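Long-range contact in protein TASOR (Homo sapiens, PDB 6TL1), which is a component of the HUSH complex, which maintains epigenetic silencing by promoting recruitment of SETDB1 and MORC2 to chromatin rich in H3K9me3: residues A[152-165]-A[178-192]. Sequence-based numbering, arbitrary orientation.
Sequences DPTPKHECHVSKNA and ELTQYYFYEYGFDEL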
loop_
_atom_site.group_PDB
_atom_site.type_symbol
_atom_site.label_atom_id
_atom_site.label_comp_id
_atom_site.label_asym_id
_atom_site.label_seq_id
_atom_site.Cartn_x
_atom_site.Cartn_y
_atom_site.Cartn_z
ATOM N N ASP A 152 -5.680 -17.833 -8.123
ATOM C CA ASP A 152 -4.572 -17.146 -8.751
ATOM C C ASP A 152 -4.977 -15.690 -8.985
ATOM O O ASP A 152 -6.164 -15.358 -8.951
ATOM C CB ASP A 152 -4.209 -17.808 -10.081
ATOM C CG ASP A 152 -3.433 -19.107 -9.910
ATOM O OD1 ASP A 152 -2.966 -19.399 -8.787
ATOM O OD2 ASP A 152 -3.269 -19.827 -10.918
ATOM N N PRO A 153 -4.012 -14.794 -9.186
ATOM C CA PRO A 153 -4.376 -13.406 -9.499
ATOM C C PRO A 153 -5.313 -13.372 -10.699
ATOM O O PRO A 153 -5.150 -14.130 -11.663
ATOM C CB PRO A 153 -3.024 -12.754 -9.808
ATOM C CG PRO A 153 -2.076 -13.512 -8.952
ATOM C CD PRO A 153 -2.554 -14.945 -9.033
ATOM N N THR A 154 -6.346 -12.530 -10.603
ATOM C CA THR A 154 -7.406 -12.511 -11.609
ATOM C C THR A 154 -6.936 -11.759 -12.840
ATOM O O THR A 154 -6.591 -10.563 -12.732
ATOM C CB THR A 154 -8.660 -11.860 -11.053
ATOM O OG1 THR A 154 -9.100 -12.577 -9.897
ATOM C CG2 THR A 154 -9.767 -11.955 -12.087
ATOM N N PRO A 155 -6.871 -12.363 -14.018
ATOM C CA PRO A 155 -6.412 -11.656 -15.206
ATOM C C PRO A 155 -7.325 -10.478 -15.529
ATOM O O PRO A 155 -8.522 -10.499 -15.230
ATOM C CB PRO A 155 -6.451 -12.710 -16.310
ATOM C CG PRO A 155 -6.325 -14.028 -15.555
ATOM C CD PRO A 155 -7.143 -13.795 -14.309
ATOM N N LYS A 156 -6.727 -9.433 -16.100
ATOM C CA LYS A 156 -7.435 -8.256 -16.601
ATOM C C LYS A 156 -8.048 -7.422 -15.479
ATOM O O LYS A 156 -8.946 -6.621 -15.720
ATOM C CB LYS A 156 -8.513 -8.656 -17.614
ATOM C CG LYS A 156 -7.958 -9.367 -18.840
ATOM C CD LYS A 156 -6.799 -8.632 -19.466
ATOM C CE LYS A 156 -6.294 -9.355 -20.705
ATOM N NZ LYS A 156 -5.134 -8.622 -21.293
ATOM N N HIS A 157 -7.596 -7.629 -14.249
ATOM C CA HIS A 157 -7.930 -6.801 -13.104
ATOM C C HIS A 157 -6.625 -6.329 -12.493
ATOM O O HIS A 157 -5.586 -6.974 -12.659
ATOM C CB HIS A 157 -8.778 -7.562 -12.060
ATOM C CG HIS A 157 -10.134 -7.967 -12.565
ATOM N ND1 HIS A 157 -10.313 -8.966 -13.497
ATOM C CD2 HIS A 157 -11.373 -7.494 -12.278
ATOM C CE1 HIS A 157 -11.603 -9.098 -13.760
ATOM N NE2 HIS A 157 -12.268 -8.216 -13.034
ATOM N N GLU A 158 -6.662 -5.187 -11.811
ATOM C CA GLU A 158 -5.411 -4.647 -11.295
ATOM C C GLU A 158 -5.075 -5.110 -9.891
ATOM O O GLU A 158 -3.888 -5.121 -9.532
ATOM C CB GLU A 158 -5.428 -3.115 -11.343
ATOM C CG GLU A 158 -5.102 -2.546 -12.731
ATOM C CD GLU A 158 -6.029 -3.056 -13.828
ATOM O OE1 GLU A 158 -7.175 -2.557 -13.897
ATOM O OE2 GLU A 158 -5.633 -3.974 -14.579
ATOM N N CYS A 159 -6.066 -5.494 -9.080
ATOM C CA CYS A 159 -5.771 -5.882 -7.707
ATOM C C CYS A 159 -6.927 -6.720 -7.177
ATOM O O CYS A 159 -8.010 -6.760 -7.763
ATOM C CB CYS A 159 -5.544 -4.687 -6.772
ATOM S SG CYS A 159 -7.008 -3.617 -6.597
ATOM N N HIS A 160 -6.669 -7.423 -6.083
ATOM C CA HIS A 160 -7.723 -8.024 -5.278
ATOM C C HIS A 160 -7.953 -7.188 -4.031
ATOM O O HIS A 160 -7.012 -6.605 -3.487
ATOM C CB HIS A 160 -7.351 -9.443 -4.852
ATOM C CG HIS A 160 -7.315 -10.433 -5.978
ATOM N ND1 HIS A 160 -6.926 -11.744 -5.800
ATOM C CD2 HIS A 160 -7.628 -10.309 -7.290
ATOM C CE1 HIS A 160 -7.014 -12.390 -6.950
ATOM N NE2 HIS A 160 -7.430 -11.539 -7.873
ATOM N N VAL A 161 -9.208 -7.161 -3.560
ATOM C CA VAL A 161 -9.557 -6.590 -2.263
ATOM C C VAL A 161 -10.575 -7.525 -1.622
ATOM O O VAL A 161 -11.187 -8.358 -2.290
ATOM C CB VAL A 161 -10.143 -5.154 -2.329
ATOM C CG1 VAL A 161 -9.209 -4.219 -3.081
ATOM C CG2 VAL A 161 -11.538 -5.158 -2.949
ATOM N N SER A 162 -10.730 -7.397 -0.302
ATOM C CA SER A 162 -11.702 -8.220 0.415
ATOM C C SER A 162 -13.107 -7.702 0.162
ATOM O O SER A 162 -13.390 -6.526 0.395
ATOM C CB SER A 162 -11.409 -8.233 1.909
ATOM O OG SER A 162 -10.199 -8.938 2.143
ATOM N N LYS A 163 -14.006 -8.617 -0.205
ATOM C CA LYS A 163 -15.368 -8.262 -0.607
ATOM C C LYS A 163 -16.087 -7.347 0.383
ATOM O O LYS A 163 -16.723 -6.360 -0.016
ATOM C CB LYS A 163 -16.186 -9.541 -0.804
ATOM C CG LYS A 163 -17.561 -9.298 -1.398
ATOM C CD LYS A 163 -17.500 -9.225 -2.907
ATOM C CE LYS A 163 -18.747 -8.563 -3.456
ATOM N NZ LYS A 163 -19.970 -9.120 -2.818
ATOM N N ASN A 164 -16.034 -7.662 1.669
ATOM C CA ASN A 164 -16.834 -6.924 2.644
ATOM C C ASN A 164 -15.980 -6.146 3.638
ATOM O O ASN A 164 -16.380 -5.960 4.786
ATOM C CB ASN A 164 -17.780 -7.872 3.381
ATOM C CG ASN A 164 -18.913 -8.362 2.500
ATOM O OD1 ASN A 164 -19.616 -7.563 1.877
ATOM N ND2 ASN A 164 -19.098 -9.678 2.444
ATOM N N ALA A 165 -14.832 -5.637 3.184
ATOM C CA ALA A 165 -13.903 -4.934 4.065
ATOM C C ALA A 165 -14.506 -3.695 4.711
ATOM O O ALA A 165 -14.035 -3.269 5.773
ATOM C CB ALA A 165 -12.648 -4.540 3.280
ATOM N N GLU A 178 -5.459 -8.127 7.936
ATOM C CA GLU A 178 -5.462 -8.896 6.691
ATOM C C GLU A 178 -6.677 -8.592 5.820
ATOM O O GLU A 178 -6.583 -8.657 4.586
ATOM C CB GLU A 178 -5.379 -10.394 6.999
ATOM C CG GLU A 178 -4.072 -10.778 7.667
ATOM C CD GLU A 178 -4.132 -10.688 9.198
ATOM O OE1 GLU A 178 -4.960 -9.914 9.731
ATOM O OE2 GLU A 178 -3.309 -11.355 9.862
ATOM N N LEU A 179 -7.830 -8.294 6.425
ATOM C CA LEU A 179 -9.015 -8.051 5.612
ATOM C C LEU A 179 -9.031 -6.665 4.972
ATOM O O LEU A 179 -9.844 -6.433 4.070
ATOM C CB LEU A 179 -10.281 -8.236 6.456
ATOM C CG LEU A 179 -10.648 -9.663 6.876
ATOM C CD1 LEU A 179 -11.703 -9.632 7.986
ATOM C CD2 LEU A 179 -11.159 -10.475 5.674
ATOM N N THR A 180 -8.172 -5.735 5.406
ATOM C CA THR A 180 -8.124 -4.392 4.838
ATOM C C THR A 180 -6.881 -4.187 3.976
ATOM O O THR A 180 -6.302 -3.096 3.954
ATOM C CB THR A 180 -8.197 -3.328 5.932
ATOM O OG1 THR A 180 -7.099 -3.499 6.829
ATOM C CG2 THR A 180 -9.525 -3.443 6.708
ATOM N N GLN A 181 -6.436 -5.238 3.299
ATOM C CA GLN A 181 -5.290 -5.149 2.413
ATOM C C GLN A 181 -5.724 -4.932 0.974
ATOM O O GLN A 181 -6.854 -5.236 0.578
ATOM C CB GLN A 181 -4.433 -6.417 2.484
ATOM C CG GLN A 181 -3.893 -6.691 3.847
ATOM C CD GLN A 181 -2.724 -5.794 4.166
ATOM O OE1 GLN A 181 -1.753 -5.715 3.412
ATOM N NE2 GLN A 181 -2.839 -5.058 5.275
ATOM N N TYR A 182 -4.800 -4.375 0.202
ATOM C CA TYR A 182 -4.844 -4.375 -1.252
ATOM C C TYR A 182 -3.824 -5.395 -1.748
ATOM O O TYR A 182 -2.731 -5.503 -1.188
ATOM C CB TYR A 182 -4.498 -2.998 -1.815
ATOM C CG TYR A 182 -5.509 -1.902 -1.545
ATOM C CD1 TYR A 182 -6.865 -2.121 -1.701
ATOM C CD2 TYR A 182 -5.094 -0.638 -1.131
ATOM C CE1 TYR A 182 -7.791 -1.121 -1.450
ATOM C CE2 TYR A 182 -6.015 0.380 -0.887
ATOM C CZ TYR A 182 -7.361 0.126 -1.043
ATOM O OH TYR A 182 -8.287 1.114 -0.801
ATOM N N TYR A 183 -4.163 -6.129 -2.800
ATOM C CA TYR A 183 -3.286 -7.157 -3.369
ATOM C C TYR A 183 -3.062 -6.837 -4.841
ATOM O O TYR A 183 -3.949 -7.064 -5.665
ATOM C CB TYR A 183 -3.905 -8.532 -3.177
ATOM C CG TYR A 183 -3.157 -9.716 -3.764
ATOM C CD1 TYR A 183 -1.987 -10.180 -3.185
ATOM C CD2 TYR A 183 -3.667 -10.410 -4.853
ATOM C CE1 TYR A 183 -1.333 -11.311 -3.686
ATOM C CE2 TYR A 183 -3.013 -11.535 -5.377
ATOM C CZ TYR A 183 -1.853 -11.971 -4.785
ATOM O OH TYR A 183 -1.209 -13.073 -5.288
ATOM N N PHE A 184 -1.893 -6.283 -5.156
ATOM C CA PHE A 184 -1.554 -5.830 -6.495
ATOM C C PHE A 184 -0.707 -6.868 -7.223
ATOM O O PHE A 184 0.191 -7.479 -6.643
ATOM C CB PHE A 184 -0.810 -4.498 -6.430
ATOM C CG PHE A 184 -1.686 -3.350 -6.044
ATOM C CD1 PHE A 184 -2.399 -2.654 -7.007
ATOM C CD2 PHE A 184 -1.809 -2.974 -4.719
ATOM C CE1 PHE A 184 -3.224 -1.596 -6.652
ATOM C CE2 PHE A 184 -2.622 -1.911 -4.359
ATOM C CZ PHE A 184 -3.338 -1.232 -5.332
ATOM N N TYR A 185 -0.988 -7.055 -8.500
ATOM C CA TYR A 185 -0.246 -8.023 -9.286
ATOM C C TYR A 185 -0.296 -7.568 -10.730
ATOM O O TYR A 185 -1.089 -6.697 -11.103
ATOM C CB TYR A 185 -0.835 -9.427 -9.138
ATOM C CG TYR A 185 -2.295 -9.416 -9.483
ATOM C CD1 TYR A 185 -2.721 -9.564 -10.798
ATOM C CD2 TYR A 185 -3.255 -9.238 -8.495
ATOM C CE1 TYR A 185 -4.059 -9.532 -11.118
ATOM C CE2 TYR A 185 -4.600 -9.223 -8.803
ATOM C CZ TYR A 185 -4.998 -9.370 -10.110
ATOM O OH TYR A 185 -6.336 -9.339 -10.422
ATOM N N GLU A 186 0.531 -8.198 -11.554
ATOM C CA GLU A 186 0.528 -7.870 -12.969
ATOM C C GLU A 186 1.056 -9.063 -13.742
ATOM O O GLU A 186 2.141 -9.571 -13.441
ATOM C CB GLU A 186 1.369 -6.622 -13.248
ATOM C CG GLU A 186 1.267 -6.135 -14.667
ATOM C CD GLU A 186 1.907 -4.772 -14.886
ATOM O OE1 GLU A 186 2.722 -4.331 -14.050
ATOM O OE2 GLU A 186 1.603 -4.154 -15.924
ATOM N N TYR A 187 0.290 -9.510 -14.730
ATOM C CA TYR A 187 0.773 -10.561 -15.595
ATOM C C TYR A 187 1.667 -9.938 -16.658
ATOM O O TYR A 187 1.310 -8.924 -17.269
ATOM C CB TYR A 187 -0.396 -11.297 -16.249
ATOM C CG TYR A 187 -1.086 -12.289 -15.339
ATOM C CD1 TYR A 187 -0.611 -13.585 -15.205
ATOM C CD2 TYR A 187 -2.225 -11.928 -14.621
ATOM C CE1 TYR A 187 -1.248 -14.503 -14.382
ATOM C CE2 TYR A 187 -2.875 -12.841 -13.794
ATOM C CZ TYR A 187 -2.378 -14.122 -13.676
ATOM O OH TYR A 187 -2.999 -15.034 -12.857
ATOM N N GLY A 188 2.822 -10.546 -16.881
ATOM C CA GLY A 188 3.616 -10.275 -18.055
ATOM C C GLY A 188 3.084 -11.166 -19.141
ATOM O O GLY A 188 1.931 -11.624 -19.089
ATOM N N PHE A 189 3.906 -11.455 -20.134
ATOM C CA PHE A 189 3.497 -12.424 -21.142
ATOM C C PHE A 189 4.115 -13.765 -20.767
ATOM O O PHE A 189 5.325 -13.964 -20.905
ATOM C CB PHE A 189 3.878 -11.979 -22.545
ATOM C CG PHE A 189 3.799 -13.080 -23.564
ATOM C CD1 PHE A 189 2.704 -13.938 -23.588
ATOM C CD2 PHE A 189 4.799 -13.245 -24.510
ATOM C CE1 PHE A 189 2.623 -14.966 -24.517
ATOM C CE2 PHE A 189 4.724 -14.260 -25.451
ATOM C CZ PHE A 189 3.634 -15.122 -25.454
ATOM N N ASP A 190 3.265 -14.674 -20.281
ATOM C CA ASP A 190 3.513 -16.052 -19.827
ATOM C C ASP A 190 3.980 -16.135 -18.374
ATOM O O ASP A 190 4.185 -17.249 -17.878
ATOM C CB ASP A 190 4.543 -16.803 -20.691
ATOM C CG ASP A 190 3.895 -17.755 -21.677
ATOM O OD1 ASP A 190 2.654 -17.913 -21.623
ATOM O OD2 ASP A 190 4.624 -18.342 -22.501
ATOM N N GLU A 191 4.153 -15.017 -17.674
ATOM C CA GLU A 191 4.660 -15.062 -16.311
ATOM C C GLU A 191 4.097 -13.887 -15.531
ATOM O O GLU A 191 3.822 -12.829 -16.099
ATOM C CB GLU A 191 6.188 -15.039 -16.270
ATOM C CG GLU A 191 6.789 -15.992 -15.247
ATOM C CD GLU A 191 8.282 -16.189 -15.442
ATOM O OE1 GLU A 191 9.025 -15.184 -15.409
ATOM O OE2 GLU A 191 8.709 -17.346 -15.642
ATOM N N LEU A 192 3.933 -14.073 -14.227
ATOM C CA LEU A 192 3.577 -12.955 -13.376
ATOM C C LEU A 192 4.810 -12.088 -13.181
ATOM O O LEU A 192 5.922 -12.595 -13.006
ATOM C CB LEU A 192 3.051 -13.444 -12.028
ATOM C CG LEU A 192 1.587 -13.864 -12.058
ATOM C CD1 LEU A 192 1.273 -14.811 -10.913
ATOM C CD2 LEU A 192 0.722 -12.626 -12.006
HETATM O O HOH W 1 -2.916 -6.911 -12.893
HETATM O O HOH W 2 -9.412 -5.449 1.420
HETATM O O HOH W 3 -7.572 -7.750 2.527
#
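Y185 lays its ring against P153 and ends its hydroxyl at T154 O, in the loop that precedes strand 159-162. CB lies 4.0 Å from P153 CB. With chi1 at 55°, CG sits between the backbone N and the carbonyl carbon, a tight setting that sends the ring in under the 152-158 loop. P153 CB then stands almost over the ring centre, 3.4 Å from the centroid, a CH-pi contact well suited to proline, whose rigid, compact ring can lie close against an aromatic face. Along one rim CE1 runs past T154 O and H157 O; along the other, CE2 passes C159 CA, and this edge of the ring points at the face of the H160 imidazole, the planes at 72°. At the tip, OH donates to T154 O at 2.6 Å, in the carbonyl plane and on a lone pair, so tyrosine suits the place: its flat ring packs on P153 while its hydroxyl reaches the loop carbonyl.

H160 in turn ties the loop from within: its NE2 accepts from T154 N and also bonds T154 OG1, while L100 O pairs with ND1. This happens in the pseudo-PARP domain of TASOR, where strands 159-162 and 181-184 run antiparallel at the middle of a four-stranded mixed sheet. H160 and Y183 form a hydrogen-bonded pair, H160 N to Y183 O being 2.8 Å, and their rings share one sheet face obliquely. On the other face C159 CB packs over the F184 ring, small enough to fit closely.

Beyond Y185, Y187 OH donates to P153 O at 2.6 Å, tilted from the carbonyl plane, while L192 CD2 covers one face of the Y187 ring. At the far end, a water accepts from S162 N and lies between L179 O and Q181 O, at the close of helix 176-179.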